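Local structure of alpha-actinin-like protein 1 (Schizosaccharomyces pombe, 5BVR) at residues S10-T22 with R202-D216. The protein binds laterally to actin filaments and takes part in forming and organising the actin ring for cytokinesis and septation. Numbering follows the deposited sequence.
With ZN (zinc ion), chain C.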
ATOM      1  N   SER A  10     -12.305  -5.388  -6.360  1.00 21.82           N
ATOM      2  CA  SER A  10     -12.554  -4.243  -5.476  1.00 19.97           C
ATOM      3  C   SER A  10     -11.360  -3.305  -5.478  1.00 17.44           C
ATOM      4  O   SER A  10     -10.267  -3.657  -5.926  1.00 19.97           O
ATOM      5  CB  SER A  10     -12.779  -4.700  -4.044  1.00 20.62           C
ATOM      6  OG  SER A  10     -11.566  -5.202  -3.489  1.00 20.23           O
ATOM      7  N   VAL A  11     -11.583  -2.099  -4.970  1.00 18.53           N
ATOM      8  CA  VAL A  11     -10.494  -1.143  -4.806  1.00 16.97           C
ATOM      9  C   VAL A  11      -9.357  -1.737  -3.994  1.00 20.75           C
ATOM     10  O   VAL A  11      -8.198  -1.608  -4.365  1.00 18.54           O
ATOM     11  CB  VAL A  11     -11.001   0.159  -4.132  1.00 17.76           C
ATOM     12  CG1 VAL A  11      -9.844   1.050  -3.699  1.00 18.09           C
ATOM     13  CG2 VAL A  11     -11.930   0.924  -5.075  1.00 19.39           C
ATOM     14  N   GLN A  12      -9.684  -2.388  -2.893  1.00 17.23           N
ATOM     15  CA  GLN A  12      -8.658  -2.943  -2.048  1.00 15.62           C
ATOM     16  C   GLN A  12      -7.917  -4.073  -2.743  1.00 17.34           C
ATOM     17  O   GLN A  12      -6.694  -4.170  -2.631  1.00 17.63           O
ATOM     18  CB  GLN A  12      -9.248  -3.423  -0.739  1.00 20.14           C
ATOM     19  CG  GLN A  12      -8.216  -3.752   0.295  1.00 20.02           C
ATOM     20  CD  GLN A  12      -8.848  -4.159   1.598  1.00 21.11           C
ATOM     21  OE1 GLN A  12      -8.887  -5.353   1.935  1.00 20.35           O
ATOM     22  NE2 GLN A  12      -9.357  -3.183   2.337  1.00 18.49           N
ATOM     23  N   ASN A  13      -8.648  -4.954  -3.425  1.00 18.29           N
ATOM     24  CA  ASN A  13      -8.027  -6.003  -4.196  1.00 18.58           C
ATOM     25  C   ASN A  13      -7.020  -5.392  -5.176  1.00 15.72           C
ATOM     26  O   ASN A  13      -5.828  -5.778  -5.194  1.00 17.83           O
ATOM     27  CB  ASN A  13      -9.146  -6.800  -4.895  1.00 18.35           C
ATOM     28  CG  ASN A  13      -8.660  -8.031  -5.595  1.00 24.16           C
ATOM     29  OD1 ASN A  13      -7.481  -8.218  -5.819  1.00 22.33           O
ATOM     30  ND2 ASN A  13      -9.602  -8.882  -5.967  1.00 21.01           N
ATOM     31  N   ARG A  14      -7.460  -4.409  -5.945  1.00 16.85           N
ATOM     32  CA  ARG A  14      -6.614  -3.842  -6.965  1.00 18.31           C
ATOM     33  C   ARG A  14      -5.434  -3.116  -6.348  1.00 17.95           C
ATOM     34  O   ARG A  14      -4.315  -3.233  -6.834  1.00 19.52           O
ATOM     35  CB  ARG A  14      -7.416  -2.954  -7.901  1.00 20.80           C
ATOM     36  CG  ARG A  14      -8.296  -3.812  -8.826  1.00 19.00           C
ATOM     37  CD  ARG A  14      -9.132  -2.963  -9.769  1.00 24.26           C
ATOM     38  NE  ARG A  14     -10.169  -2.219  -9.076  1.00 25.63           N
ATOM     39  CZ  ARG A  14     -10.140  -0.913  -8.828  1.00 29.14           C
ATOM     40  NH1 ARG A  14      -9.122  -0.153  -9.233  1.00 25.73           N
ATOM     41  NH2 ARG A  14     -11.158  -0.369  -8.183  1.00 28.66           N
ATOM     42  N   THR A  15      -5.667  -2.395  -5.264  1.00 16.73           N
ATOM     43  CA  THR A  15      -4.597  -1.628  -4.642  1.00 16.61           C
ATOM     44  C   THR A  15      -3.547  -2.539  -4.033  1.00 16.54           C
ATOM     45  O   THR A  15      -2.330  -2.325  -4.201  1.00 16.96           O
ATOM     46  CB  THR A  15      -5.155  -0.691  -3.553  1.00 16.34           C
ATOM     47  OG1 THR A  15      -6.090   0.224  -4.141  1.00 19.24           O
ATOM     48  CG2 THR A  15      -4.066   0.109  -2.914  1.00 18.00           C
ATOM     49  N   PHE A  16      -4.008  -3.551  -3.316  1.00 16.28           N
ATOM     50  CA  PHE A  16      -3.101  -4.530  -2.722  1.00 16.95           C
ATOM     51  C   PHE A  16      -2.326  -5.289  -3.790  1.00 17.30           C
ATOM     52  O   PHE A  16      -1.159  -5.595  -3.578  1.00 16.75           O
ATOM     53  CB  PHE A  16      -3.852  -5.519  -1.818  1.00 16.84           C
ATOM     54  CG  PHE A  16      -4.301  -4.942  -0.478  1.00 14.04           C
ATOM     55  CD1 PHE A  16      -4.220  -3.570  -0.178  1.00 13.81           C
ATOM     56  CD2 PHE A  16      -4.845  -5.790   0.492  1.00 15.50           C
ATOM     57  CE1 PHE A  16      -4.658  -3.079   1.052  1.00 14.49           C
ATOM     58  CE2 PHE A  16      -5.287  -5.292   1.724  1.00 16.33           C
ATOM     59  CZ  PHE A  16      -5.184  -3.911   1.999  1.00 15.93           C
ATOM     60  N   THR A  17      -2.966  -5.606  -4.910  1.00 17.35           N
ATOM     61  CA  THR A  17      -2.274  -6.273  -6.017  1.00 16.48           C
ATOM     62  C   THR A  17      -1.179  -5.369  -6.555  1.00 17.55           C
ATOM     63  O   THR A  17      -0.049  -5.804  -6.766  1.00 18.89           O
ATOM     64  CB  THR A  17      -3.246  -6.645  -7.131  1.00 18.78           C
ATOM     65  OG1 THR A  17      -4.206  -7.561  -6.613  1.00 19.63           O
ATOM     66  CG2 THR A  17      -2.534  -7.289  -8.325  1.00 18.92           C
ATOM     67  N   LYS A  18      -1.491  -4.094  -6.762  1.00 18.28           N
ATOM     68  CA  LYS A  18      -0.491  -3.168  -7.276  1.00 19.17           C
ATOM     69  C   LYS A  18       0.676  -3.017  -6.280  1.00 20.03           C
ATOM     70  O   LYS A  18       1.848  -2.986  -6.698  1.00 21.06           O
ATOM     71  CB  LYS A  18      -1.137  -1.812  -7.611  1.00 21.44           C
ATOM     72  CG  LYS A  18      -1.904  -1.843  -8.936  1.00 21.84           C
ATOM     73  CD  LYS A  18      -2.676  -0.576  -9.219  1.00 31.15           C
ATOM     74  CE  LYS A  18      -4.137  -0.754  -8.843  1.00 30.71           C
ATOM     75  NZ  LYS A  18      -4.988   0.435  -9.112  1.00 26.73           N
ATOM     76  N   TRP A  19       0.373  -2.961  -4.981  1.00 18.69           N
ATOM     77  CA  TRP A  19       1.403  -2.872  -3.952  1.00 17.34           C
ATOM     78  C   TRP A  19       2.314  -4.117  -4.024  1.00 16.51           C
ATOM     79  O   TRP A  19       3.539  -3.997  -4.057  1.00 18.58           O
ATOM     80  CB  TRP A  19       0.760  -2.722  -2.568  1.00 16.54           C
ATOM     81  CG  TRP A  19       1.772  -2.767  -1.482  1.00 17.59           C
ATOM     82  CD1 TRP A  19       2.531  -1.723  -1.002  1.00 19.22           C
ATOM     83  CD2 TRP A  19       2.168  -3.921  -0.751  1.00 16.42           C
ATOM     84  NE1 TRP A  19       3.346  -2.175   0.013  1.00 21.84           N
ATOM     85  CE2 TRP A  19       3.159  -3.525   0.166  1.00 17.43           C
ATOM     86  CE3 TRP A  19       1.777  -5.258  -0.774  1.00 18.07           C
ATOM     87  CZ2 TRP A  19       3.745  -4.419   1.056  1.00 19.11           C
ATOM     88  CZ3 TRP A  19       2.354  -6.135   0.104  1.00 18.44           C
ATOM     89  CH2 TRP A  19       3.338  -5.722   1.000  1.00 16.93           C
ATOM     90  N   PHE A  20       1.690  -5.283  -4.093  1.00 16.10           N
ATOM     91  CA  PHE A  20       2.397  -6.573  -4.155  1.00 16.25           C
ATOM     92  C   PHE A  20       3.350  -6.527  -5.352  1.00 18.80           C
ATOM     93  O   PHE A  20       4.533  -6.886  -5.239  1.00 20.40           O
ATOM     94  CB  PHE A  20       1.345  -7.692  -4.268  1.00 15.76           C
ATOM     95  CG  PHE A  20       1.774  -9.054  -3.778  1.00 16.98           C
ATOM     96  CD1 PHE A  20       2.874  -9.703  -4.303  1.00 18.81           C
ATOM     97  CD2 PHE A  20       0.989  -9.709  -2.837  1.00 19.09           C
ATOM     98  CE1 PHE A  20       3.205 -10.963  -3.864  1.00 16.76           C
ATOM     99  CE2 PHE A  20       1.303 -10.975  -2.410  1.00 20.98           C
ATOM    100  CZ  PHE A  20       2.418 -11.604  -2.924  1.00 17.22           C
ATOM    101  N   ASN A  21       2.844  -6.069  -6.491  1.00 18.86           N
ATOM    102  CA  ASN A  21       3.643  -6.019  -7.711  1.00 20.21           C
ATOM    103  C   ASN A  21       4.780  -5.019  -7.682  1.00 22.27           C
ATOM    104  O   ASN A  21       5.837  -5.293  -8.267  1.00 24.69           O
ATOM    105  CB  ASN A  21       2.773  -5.816  -8.941  1.00 23.04           C
ATOM    106  CG  ASN A  21       1.959  -7.033  -9.263  1.00 24.12           C
ATOM    107  OD1 ASN A  21       2.297  -8.150  -8.864  1.00 22.36           O
ATOM    108  ND2 ASN A  21       0.877  -6.837  -9.980  1.00 25.04           N
ATOM    109  N   THR A  22       4.618  -3.877  -7.011  1.00 22.59           N
ATOM    110  CA  THR A  22       5.763  -2.979  -6.857  1.00 22.22           C
ATOM    111  C   THR A  22       6.931  -3.681  -6.150  1.00 26.80           C
ATOM    112  O   THR A  22       8.093  -3.419  -6.436  1.00 24.50           O
ATOM    113  CB  THR A  22       5.424  -1.665  -6.097  1.00 26.94           C
ATOM    114  OG1 THR A  22       5.119  -1.941  -4.726  1.00 27.29           O
ATOM    115  CG2 THR A  22       4.290  -0.939  -6.757  1.00 26.26           C
ATOM    116  N   ARG A 202       1.549   4.464  -8.702  1.00 19.85           N
ATOM    117  CA  ARG A 202       0.128   4.762  -8.743  1.00 23.06           C
ATOM    118  C   ARG A 202      -0.675   3.575  -8.223  1.00 19.58           C
ATOM    119  O   ARG A 202      -1.189   2.773  -9.013  1.00 25.32           O
ATOM    120  CB  ARG A 202      -0.270   5.073 -10.176  1.00 31.68           C
ATOM    121  CG  ARG A 202      -1.729   5.410 -10.369  1.00 44.37           C
ATOM    122  CD  ARG A 202      -2.035   5.523 -11.842  1.00 51.33           C
ATOM    123  NE  ARG A 202      -1.315   6.655 -12.405  1.00 53.34           N
ATOM    124  CZ  ARG A 202      -1.803   7.888 -12.477  1.00 48.50           C
ATOM    125  NH1 ARG A 202      -3.028   8.161 -12.050  1.00 55.05           N
ATOM    126  NH2 ARG A 202      -1.062   8.851 -12.992  1.00 46.27           N
ATOM    127  N   LEU A 203      -0.785   3.456  -6.909  1.00 17.05           N
ATOM    128  CA  LEU A 203      -1.446   2.308  -6.310  1.00 17.21           C
ATOM    129  C   LEU A 203      -2.969   2.376  -6.348  1.00 18.80           C
ATOM    130  O   LEU A 203      -3.605   1.344  -6.159  1.00 19.71           O
ATOM    131  CB  LEU A 203      -0.997   2.109  -4.854  1.00 15.74           C
ATOM    132  CG  LEU A 203       0.510   1.897  -4.673  1.00 15.83           C
ATOM    133  CD1 LEU A 203       0.804   1.558  -3.224  1.00 17.12           C
ATOM    134  CD2 LEU A 203       1.095   0.791  -5.581  1.00 18.54           C
ATOM    135  N   ILE A 204      -3.532   3.578  -6.519  1.00 19.47           N
ATOM    136  CA  ILE A 204      -4.982   3.764  -6.564  1.00 19.17           C
ATOM    137  C   ILE A 204      -5.362   4.586  -7.778  1.00 19.69           C
ATOM    138  O   ILE A 204      -4.611   5.443  -8.222  1.00 20.60           O
ATOM    139  CB  ILE A 204      -5.532   4.410  -5.275  1.00 20.10           C
ATOM    140  CG1 ILE A 204      -4.918   5.788  -5.028  1.00 21.28           C
ATOM    141  CG2 ILE A 204      -5.304   3.509  -4.109  1.00 25.89           C
ATOM    142  CD1 ILE A 204      -5.455   6.477  -3.781  1.00 28.74           C
ATOM    143  N   GLU A 205      -6.534   4.296  -8.326  1.00 20.51           N
ATOM    144  CA  GLU A 205      -7.036   5.038  -9.465  1.00 20.80           C
ATOM    145  C   GLU A 205      -7.773   6.267  -8.944  1.00 19.60           C
ATOM    146  O   GLU A 205      -8.302   6.268  -7.817  1.00 18.72           O
ATOM    147  CB  GLU A 205      -8.015   4.192 -10.277  1.00 21.11           C
ATOM    148  CG  GLU A 205      -7.524   2.795 -10.671  1.00 24.56           C
ATOM    149  CD  GLU A 205      -6.568   2.820 -11.830  1.00 42.54           C
ATOM    150  OE1 GLU A 205      -6.186   3.928 -12.264  1.00 38.96           O
ATOM    151  OE2 GLU A 205      -6.207   1.722 -12.317  1.00 48.18           O
ATOM    152  N   VAL A 206      -7.797   7.315  -9.757  1.00 21.93           N
ATOM    153  CA  VAL A 206      -8.520   8.514  -9.384  1.00 19.98           C
ATOM    154  C   VAL A 206      -9.967   8.169  -8.988  1.00 19.75           C
ATOM    155  O   VAL A 206     -10.469   8.639  -7.950  1.00 20.82           O
ATOM    156  CB  VAL A 206      -8.486   9.541 -10.536  1.00 21.18           C
ATOM    157  CG1 VAL A 206      -9.494  10.669 -10.313  1.00 23.01           C
ATOM    158  CG2 VAL A 206      -7.059  10.075 -10.694  1.00 23.30           C
ATOM    159  N   GLU A 207     -10.638   7.345  -9.794  1.00 19.39           N
ATOM    160  CA  GLU A 207     -12.039   7.025  -9.539  1.00 20.34           C
ATOM    161  C   GLU A 207     -12.231   6.211  -8.266  1.00 19.72           C
ATOM    162  O   GLU A 207     -13.344   6.095  -7.754  1.00 21.87           O
ATOM    163  CB  GLU A 207     -12.681   6.365 -10.767  1.00 30.04           C
ATOM    164  CG  GLU A 207     -12.031   5.065 -11.227  1.00 36.14           C
ATOM    165  CD  GLU A 207     -10.888   5.249 -12.237  1.00 52.28           C
ATOM    166  OE1 GLU A 207     -10.263   6.336 -12.291  1.00 35.00           O
ATOM    167  OE2 GLU A 207     -10.615   4.284 -12.992  1.00 59.06           O
ATOM    168  N   ASP A 208     -11.142   5.650  -7.728  1.00 19.78           N
ATOM    169  CA  ASP A 208     -11.268   4.847  -6.519  1.00 19.22           C
ATOM    170  C   ASP A 208     -11.453   5.723  -5.267  1.00 22.89           C
ATOM    171  O   ASP A 208     -11.875   5.234  -4.229  1.00 27.14           O
ATOM    172  CB  ASP A 208     -10.042   3.949  -6.307  1.00 17.07           C
ATOM    173  CG  ASP A 208      -9.864   2.897  -7.395  1.00 22.29           C
ATOM    174  OD1 ASP A 208     -10.871   2.510  -8.013  1.00 23.85           O
ATOM    175  OD2 ASP A 208      -8.700   2.452  -7.595  1.00 21.81           O
ATOM    176  N   VAL A 209     -11.122   7.005  -5.358  1.00 17.82           N
ATOM    177  CA  VAL A 209     -11.141   7.880  -4.179  1.00 18.76           C
ATOM    178  C   VAL A 209     -11.823   9.234  -4.437  1.00 18.67           C
ATOM    179  O   VAL A 209     -12.436   9.784  -3.515  1.00 18.87           O
ATOM    180  CB  VAL A 209      -9.711   8.070  -3.593  1.00 24.41           C
ATOM    181  CG1 VAL A 209      -8.727   8.274  -4.678  1.00 29.04           C
ATOM    182  CG2 VAL A 209      -9.612   9.214  -2.564  1.00 30.12           C
ATOM    183  N   CYS A 210     -11.774   9.739  -5.669  1.00 19.03           N
ATOM    184  CA  CYS A 210     -12.327  11.077  -5.952  1.00 18.45           C
ATOM    185  C   CYS A 210     -13.846  11.099  -5.755  1.00 18.87           C
ATOM    186  O   CYS A 210     -14.599  10.369  -6.401  1.00 19.98           O
ATOM    187  CB  CYS A 210     -11.983  11.504  -7.372  1.00 20.42           C
ATOM    188  SG  CYS A 210     -12.576  13.150  -7.767  1.00 22.37           S
ATOM    189  N   ASP A 211     -14.271  11.949  -4.824  1.00 16.92           N
ATOM    190  CA  ASP A 211     -15.668  12.117  -4.493  1.00 15.91           C
ATOM    191  C   ASP A 211     -16.397  10.800  -4.207  1.00 16.32           C
ATOM    192  O   ASP A 211     -17.576  10.626  -4.528  1.00 19.17           O
ATOM    193  CB  ASP A 211     -16.363  12.889  -5.607  1.00 18.32           C
ATOM    194  CG  ASP A 211     -15.874  14.318  -5.730  1.00 19.33           C
ATOM    195  OD1 ASP A 211     -15.442  14.904  -4.709  1.00 19.80           O
ATOM    196  OD2 ASP A 211     -15.933  14.840  -6.863  1.00 21.68           O
ATOM    197  N   VAL A 212     -15.680   9.896  -3.552  1.00 17.54           N
ATOM    198  CA  VAL A 212     -16.247   8.633  -3.086  1.00 17.53           C
ATOM    199  C   VAL A 212     -16.767   8.798  -1.664  1.00 17.95           C
ATOM    200  O   VAL A 212     -16.056   9.257  -0.767  1.00 18.16           O
ATOM    201  CB  VAL A 212     -15.173   7.526  -3.148  1.00 17.72           C
ATOM    202  CG1 VAL A 212     -15.648   6.231  -2.473  1.00 19.46           C
ATOM    203  CG2 VAL A 212     -14.800   7.291  -4.615  1.00 20.77           C
ATOM    204  N   ASP A 213     -18.026   8.442  -1.470  1.00 19.91           N
ATOM    205  CA  ASP A 213     -18.682   8.615  -0.198  1.00 20.73           C
ATOM    206  C   ASP A 213     -18.030   7.775   0.891  1.00 22.29           C
ATOM    207  O   ASP A 213     -17.796   8.259   1.978  1.00 22.44           O
ATOM    208  CB  ASP A 213     -20.159   8.227  -0.394  1.00 19.57           C
ATOM    209  CG  ASP A 213     -20.992   8.368   0.851  1.00 35.31           C
ATOM    210  OD1 ASP A 213     -20.948   9.423   1.502  1.00 31.54           O
ATOM    211  OD2 ASP A 213     -21.730   7.408   1.158  1.00 32.52           O
ATOM    212  N   ARG A 214     -17.712   6.510   0.593  1.00 20.22           N
ATOM    213  CA  ARG A 214     -17.079   5.632   1.584  1.00 20.09           C
ATOM    214  C   ARG A 214     -15.817   4.990   1.004  1.00 17.39           C
ATOM    215  O   ARG A 214     -15.813   3.825   0.613  1.00 20.26           O
ATOM    216  CB  ARG A 214     -18.059   4.543   2.032  1.00 25.31           C
ATOM    217  CG  ARG A 214     -19.330   5.070   2.671  1.00 35.68           C
ATOM    218  CD  ARG A 214     -20.237   3.920   3.098  1.00 49.29           C
ATOM    219  NE  ARG A 214     -21.647   4.304   3.118  1.00 58.55           N
ATOM    220  CZ  ARG A 214     -22.315   4.706   4.197  1.00 57.84           C
ATOM    221  NH1 ARG A 214     -21.712   4.784   5.380  1.00 61.10           N
ATOM    222  NH2 ARG A 214     -23.599   5.024   4.089  1.00 53.69           N
ATOM    223  N   PRO A 215     -14.739   5.752   0.929  1.00 16.96           N
ATOM    224  CA  PRO A 215     -13.513   5.242   0.304  1.00 17.26           C
ATOM    225  C   PRO A 215     -12.835   4.205   1.192  1.00 17.98           C
ATOM    226  O   PRO A 215     -13.039   4.171   2.407  1.00 19.91           O
ATOM    227  CB  PRO A 215     -12.638   6.488   0.180  1.00 20.81           C
ATOM    228  CG  PRO A 215     -13.098   7.356   1.273  1.00 19.85           C
ATOM    229  CD  PRO A 215     -14.563   7.112   1.455  1.00 17.83           C
ATOM    230  N   ASP A 216     -12.022   3.361   0.567  1.00 17.24           N
ATOM    231  CA  ASP A 216     -11.381   2.274   1.287  1.00 18.43           C
ATOM    232  C   ASP A 216     -10.165   2.770   2.063  1.00 15.91           C
ATOM    233  O   ASP A 216      -9.140   3.127   1.479  1.00 14.22           O
ATOM    234  CB  ASP A 216     -10.984   1.115   0.368  1.00 16.78           C
ATOM    235  CG  ASP A 216     -10.506  -0.069   1.154  1.00 18.40           C
ATOM    236  OD1 ASP A 216     -11.333  -0.638   1.894  1.00 19.82           O
ATOM    237  OD2 ASP A 216      -9.296  -0.403   1.094  1.00 16.93           O
TER
HETATM  238 ZN    ZN C 302     -22.226   9.512   2.928  0.81 19.48          ZN
HETATM  239  O   HOH W   1      -6.754  -0.642 -10.947  1.00 29.26           O
HETATM  240  O   HOH W   2      -6.697   0.627  -6.881  1.00 22.14           O
HETATM  241  O   HOH W   3      -3.756   2.646 -10.079  1.00 27.89           O
HETATM  242  O   HOH W   4     -21.924  11.627   3.638  1.00 14.47           O
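Thr15 and Leu203 mark the closest approach of the backbones, their CA atoms 5.3 Å apart, where the helix begun at Val11 lies against the mostly loop segment 202-216, with its weakly bonded helical turn at about 206-209; Val11 lies beside Asp208 and Gln12 beside Asp216. This is the interface between the two domains of the tandem calponin-homology actin-binding domain, the helix belonging to the first and the segment 202-216 to the second. Its polar centre is a salt bridge in which Arg14 grips Asp208 end-on: NH2 reaches OD1 at 2.9 Å, in the guanidinium plane but above that of the carboxylate, while NH1 meets the syn lone pair of OD2 at 3.1 Å. OD2 also accepts from Glu205 N, fixing the carboxylate within its own segment; an alanine in place of Asp208 would probably leave Arg14 without its bidentate partner and this backbone N-H without its acceptor. Val11, branched and apolar, covers the aspartate's CB with both methyls. Lys18 bends at chi3 (-99°), bringing NZ among three waters that link it to Asp208, Glu205 and Arg202 O; its direct bond to Leu203 O is weak. Leu203 suits its place because its branched end meets several groups: CD2 touches Thr22 CG2 at 3.8 Å and nears Lys18 CB, while CD1 reaches the Trp19 ring edge. Asp216, N-cap of helix 217-234, also held by Ser219 and part of a zinc site, receives first-turn Gln12 NE2 on the syn side of OD2 at 3.0 Å, nearly straight at 171°.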